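Side-chain contacts in putative oxidoreductase (Yersinia pestis, PDB 3KUX), which is a putative oxidoreductase that probably binds a nicotinamide adenine dinucleotide cofactor in its Rossmann domain, its substrate being unidentified: residues 187-192 / 327-332; 217-222 / 226-231. All blocks are in the same frame, centred on the assembly; numbering follows the deposited sequence.

Helix 176-192 ties the two contacts together. Its last turns meet helix 323-342 in contact 1, while Ala188 and Phe192, on other sides of the same turns, pack against Tyr221 and Val226 of contact 2, so the helix sits between the hairpin and helix 323-342. The centres are about 12 Å apart, and contact 2 is nested within the chain loop that contact 1 closes. Contact 1 is partly buried and purely apolar, a single leucine meeting three neighbours with no hydrogen bond. Contact 2 is buried and close-knit: four backbone hydrogen bonds set the strand pairing, and aliphatic side chains on the helix-facing side of the sheet add to it.

Contact 1 (187-192 / 327-332)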
# COMPACT_ATOMS: atom_id res chain seq x y z
N GLN A 187 6.94 0.51 -3.88
CA GLN A 187 6.97 0.94 -5.28
C GLN A 187 8.40 0.91 -5.84
O GLN A 187 8.63 0.43 -6.95
CB GLN A 187 6.37 2.33 -5.44
CG GLN A 187 4.87 2.39 -5.23
CD GLN A 187 4.30 3.77 -5.52
OE1 GLN A 187 3.08 3.92 -5.65
NE2 GLN A 187 5.17 4.77 -5.61
N ALA A 188 9.35 1.43 -5.07
CA ALA A 188 10.75 1.44 -5.47
C ALA A 188 11.25 0.03 -5.75
O ALA A 188 11.94 -0.22 -6.74
CB ALA A 188 11.59 2.11 -4.41
N LEU A 189 10.91 -0.90 -4.86
CA LEU A 189 11.30 -2.29 -5.05
C LEU A 189 10.64 -2.87 -6.30
O LEU A 189 11.29 -3.56 -7.08
CB LEU A 189 10.93 -3.12 -3.82
CG LEU A 189 11.98 -3.17 -2.71
CD1 LEU A 189 12.56 -1.79 -2.44
CD2 LEU A 189 11.40 -3.79 -1.45
N GLN A 190 9.35 -2.59 -6.49
CA GLN A 190 8.63 -3.09 -7.66
C GLN A 190 9.23 -2.61 -8.97
O GLN A 190 9.27 -3.35 -9.95
CB GLN A 190 7.16 -2.67 -7.58
CG GLN A 190 6.40 -3.39 -6.50
CD GLN A 190 6.42 -4.88 -6.70
OE1 GLN A 190 5.96 -5.38 -7.73
NE2 GLN A 190 6.95 -5.61 -5.73
N LEU A 191 9.70 -1.36 -8.99
CA LEU A 191 10.26 -0.77 -10.20
C LEU A 191 11.72 -1.16 -10.44
O LEU A 191 12.10 -1.46 -11.57
CB LEU A 191 10.14 0.75 -10.16
CG LEU A 191 8.73 1.36 -10.20
CD1 LEU A 191 8.78 2.84 -9.88
CD2 LEU A 191 8.07 1.13 -11.56
N PHE A 192 12.54 -1.14 -9.39
CA PHE A 192 13.99 -1.28 -9.56
C PHE A 192 14.62 -2.44 -8.79
O PHE A 192 15.82 -2.66 -8.88
CB PHE A 192 14.70 0.02 -9.18
CG PHE A 192 14.16 1.24 -9.88
CD1 PHE A 192 14.46 1.48 -11.21
CD2 PHE A 192 13.35 2.14 -9.20
CE1 PHE A 192 13.96 2.60 -11.85
CE2 PHE A 192 12.85 3.26 -9.84
CZ PHE A 192 13.15 3.50 -11.17
N ILE A 327 7.43 -8.52 3.68
CA ILE A 327 8.52 -8.71 4.63
C ILE A 327 9.79 -7.96 4.20
O ILE A 327 10.47 -7.36 5.04
CB ILE A 327 8.82 -10.20 4.84
CG1 ILE A 327 7.61 -10.89 5.48
CG2 ILE A 327 10.08 -10.39 5.68
CD1 ILE A 327 7.69 -12.41 5.48
N LYS A 328 10.09 -7.99 2.91
CA LYS A 328 11.23 -7.23 2.38
C LYS A 328 11.07 -5.73 2.63
O LYS A 328 12.04 -5.05 2.99
CB LYS A 328 11.44 -7.52 0.90
CG LYS A 328 12.44 -8.64 0.63
CD LYS A 328 12.02 -9.52 -0.55
CE LYS A 328 11.93 -8.74 -1.85
NZ LYS A 328 11.36 -9.56 -2.95
N VAL A 329 9.86 -5.21 2.45
CA VAL A 329 9.59 -3.79 2.67
C VAL A 329 9.74 -3.47 4.15
O VAL A 329 10.27 -2.43 4.54
CB VAL A 329 8.17 -3.40 2.21
CG1 VAL A 329 7.84 -1.98 2.64
CG2 VAL A 329 8.03 -3.56 0.70
N MSE A 330 9.27 -4.39 4.97
CA MSE A 330 9.35 -4.27 6.41
C MSE A 330 10.81 -4.23 6.86
O MSE A 330 11.16 -3.49 7.79
CB MSE A 330 8.64 -5.46 7.02
CG MSE A 330 7.84 -5.17 8.25
SE MSE A 330 6.64 -6.67 8.58
CE MSE A 330 6.70 -6.62 10.53
N GLU A 331 11.65 -5.03 6.21
CA GLU A 331 13.08 -5.06 6.52
C GLU A 331 13.72 -3.70 6.26
O GLU A 331 14.55 -3.24 7.05
CB GLU A 331 13.79 -6.11 5.68
CG GLU A 331 13.52 -7.54 6.11
CD GLU A 331 14.15 -8.55 5.17
OE1 GLU A 331 15.16 -8.21 4.52
OE2 GLU A 331 13.62 -9.68 5.07
N LEU A 332 13.34 -3.08 5.15
CA LEU A 332 13.87 -1.77 4.80
C LEU A 332 13.36 -0.69 5.74
O LEU A 332 14.05 0.30 5.99
CB LEU A 332 13.52 -1.42 3.36
CG LEU A 332 14.17 -2.31 2.30
CD1 LEU A 332 13.99 -1.68 0.94
CD2 LEU A 332 15.64 -2.50 2.61
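Leu189 reaches across from the end of helix 176-192 to Val329 and Leu332 of helix 323-342, a helix-helix contact in the C-terminal alpha/beta domain that accompanies the Rossmann domain in this oxidoreductase family. The two short helical segments run at 118° to each other, with their axes 10.9 Å apart at closest approach. That is a wide spacing, and it is bridged by side chains alone, with no hydrogen bond between the segments.

Leu189 supplies the whole contact from its side, and both of its methyls take part. CD1 of Leu189 meets CD1 of Leu332 at 3.7 Å; these leucines extend toward each other tip to tip. Of the two methyls of Leu332, CD1 is the nearer to Leu189 and CD2 the farther. Leu189 CD2 lies 4.0 Å from Val329 CG2, the two side chains slanting past one another, while staying near Leu332 CD1 as well. This is the valine branch beside the backbone N; the CG1 branch, anti to that N (chi1 172°), lies farther from Leu189. Lys328 enters through the root of its side chain, its CB lying 4.4 Å from Leu189 CD2.

Both helices have other faces in use. Val329 and Leu332 also touch Leu185, one turn before Leu189, which extends the apolar seam. On another flank of helix 323-342, Ile327 and Met330 (a selenomethionine) pack on helix 104-116 of the Rossmann part, whereas Leu191 packs on helix 131-142. Within the seam itself, Leu332 CD1 is shared by both branches of Leu189, since it also lies 4.1 Å from Leu189 CD2.

Contact 2 (217-222 / 226-231); sequences AVLSYP and VVLHST
Ala217 and Leu228 face each other as a hydrogen-bonded antiparallel pair, and Leu219 with Val226 forms a second. Ala217 N reaches Leu228 O at 2.7 Å, and Leu228 N returns to Ala217 O at 2.8 Å. In the next pair Leu219 N donates to Val226 O at 2.8 Å and Val226 N to Leu219 O at 3.0 Å. Val218 and Val227 between them make the non-hydrogen-bonded pair, where Val227 CA offers a C-H to Ala217 O.

Most of the apolar contacts lie on the face carrying Ala217, Leu219, Val226 and Leu228; on the opposite face Val218 CG2 meets Val227 CG2 at 4.3 Å. Leu219 and Leu228 cross at about a right angle, CD1 to CD1 at 4.0 Å. Tyr221 CE2 lies 3.6 Å from Val226 CG2, and the Tyr221 hydroxyl is hydrogen-bonded to Gly193 O just past helix 176-192. That helix covers this face, with Phe192 on Val226 and Leu185 on Leu228.

Flanked by strands 197-203 and 148-156, the pair is a beta hairpin in the interior of the mixed sheet of the C-terminal alpha/beta domain.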
# COMPACT_ATOMS: atom_id res chain seq x y z
N ALA A 217 14.77 9.57 2.16
CA ALA A 217 15.49 8.31 1.97
C ALA A 217 16.17 8.24 0.62
O ALA A 217 15.57 8.60 -0.40
CB ALA A 217 14.56 7.13 2.13
N VAL A 218 17.41 7.77 0.61
CA VAL A 218 18.14 7.56 -0.63
C VAL A 218 18.49 6.08 -0.78
O VAL A 218 19.20 5.52 0.05
CB VAL A 218 19.44 8.38 -0.66
CG1 VAL A 218 20.24 8.06 -1.90
CG2 VAL A 218 19.13 9.87 -0.58
N LEU A 219 17.98 5.46 -1.84
CA LEU A 219 18.31 4.08 -2.17
C LEU A 219 19.29 4.07 -3.33
O LEU A 219 19.03 4.67 -4.37
CB LEU A 219 17.06 3.29 -2.55
CG LEU A 219 16.05 3.00 -1.44
CD1 LEU A 219 15.48 4.30 -0.87
CD2 LEU A 219 14.92 2.11 -1.94
N SER A 220 20.41 3.39 -3.15
CA SER A 220 21.51 3.45 -4.11
C SER A 220 21.65 2.18 -4.96
O SER A 220 21.69 1.06 -4.44
CB SER A 220 22.82 3.77 -3.39
OG SER A 220 23.76 4.33 -4.28
N TYR A 221 21.74 2.36 -6.28
CA TYR A 221 21.94 1.26 -7.22
C TYR A 221 23.13 1.55 -8.14
O TYR A 221 23.47 2.71 -8.37
CB TYR A 221 20.71 1.07 -8.11
CG TYR A 221 19.39 0.83 -7.40
CD1 TYR A 221 18.80 -0.42 -7.43
CD2 TYR A 221 18.73 1.86 -6.76
CE1 TYR A 221 17.59 -0.65 -6.80
CE2 TYR A 221 17.51 1.65 -6.13
CZ TYR A 221 16.95 0.39 -6.16
OH TYR A 221 15.74 0.17 -5.54
N PRO A 222 23.74 0.50 -8.70
CA PRO A 222 24.73 0.74 -9.74
C PRO A 222 24.15 1.64 -10.83
O PRO A 222 23.24 1.23 -11.56
CB PRO A 222 24.98 -0.67 -10.30
CG PRO A 222 24.65 -1.58 -9.18
CD PRO A 222 23.54 -0.93 -8.43
N VAL A 226 17.51 6.46 -6.17
CA VAL A 226 16.09 6.59 -5.86
C VAL A 226 15.90 7.44 -4.60
O VAL A 226 16.46 7.13 -3.56
CB VAL A 226 15.44 5.22 -5.63
CG1 VAL A 226 14.08 5.37 -4.97
CG2 VAL A 226 15.33 4.45 -6.95
N VAL A 227 15.12 8.51 -4.70
CA VAL A 227 14.89 9.36 -3.54
C VAL A 227 13.43 9.34 -3.11
O VAL A 227 12.54 9.73 -3.87
CB VAL A 227 15.33 10.82 -3.80
CG1 VAL A 227 14.93 11.72 -2.63
CG2 VAL A 227 16.83 10.88 -4.01
N LEU A 228 13.19 8.87 -1.89
CA LEU A 228 11.84 8.84 -1.33
C LEU A 228 11.76 9.90 -0.25
O LEU A 228 12.63 9.98 0.61
CB LEU A 228 11.53 7.47 -0.74
CG LEU A 228 11.95 6.24 -1.54
CD1 LEU A 228 11.54 4.96 -0.82
CD2 LEU A 228 11.38 6.27 -2.96
N HIS A 229 10.70 10.71 -0.28
CA HIS A 229 10.65 11.88 0.59
C HIS A 229 9.22 12.20 1.05
O HIS A 229 8.27 12.11 0.27
CB HIS A 229 11.25 13.09 -0.15
CG HIS A 229 11.35 14.32 0.69
ND1 HIS A 229 12.56 14.93 0.97
CD2 HIS A 229 10.41 15.06 1.32
CE1 HIS A 229 12.35 15.99 1.73
NE2 HIS A 229 11.05 16.09 1.96
N SER A 230 9.08 12.59 2.31
CA SER A 230 7.79 13.07 2.79
C SER A 230 7.95 14.16 3.86
O SER A 230 9.01 14.27 4.48
CB SER A 230 6.93 11.93 3.31
OG SER A 230 5.58 12.33 3.42
N THR A 231 6.90 14.94 4.06
CA THR A 231 6.93 16.04 5.02
C THR A 231 5.52 16.57 5.30
O THR A 231 4.63 16.42 4.46
CB THR A 231 7.80 17.20 4.51
OG1 THR A 231 7.88 18.23 5.50
CG2 THR A 231 7.21 17.78 3.23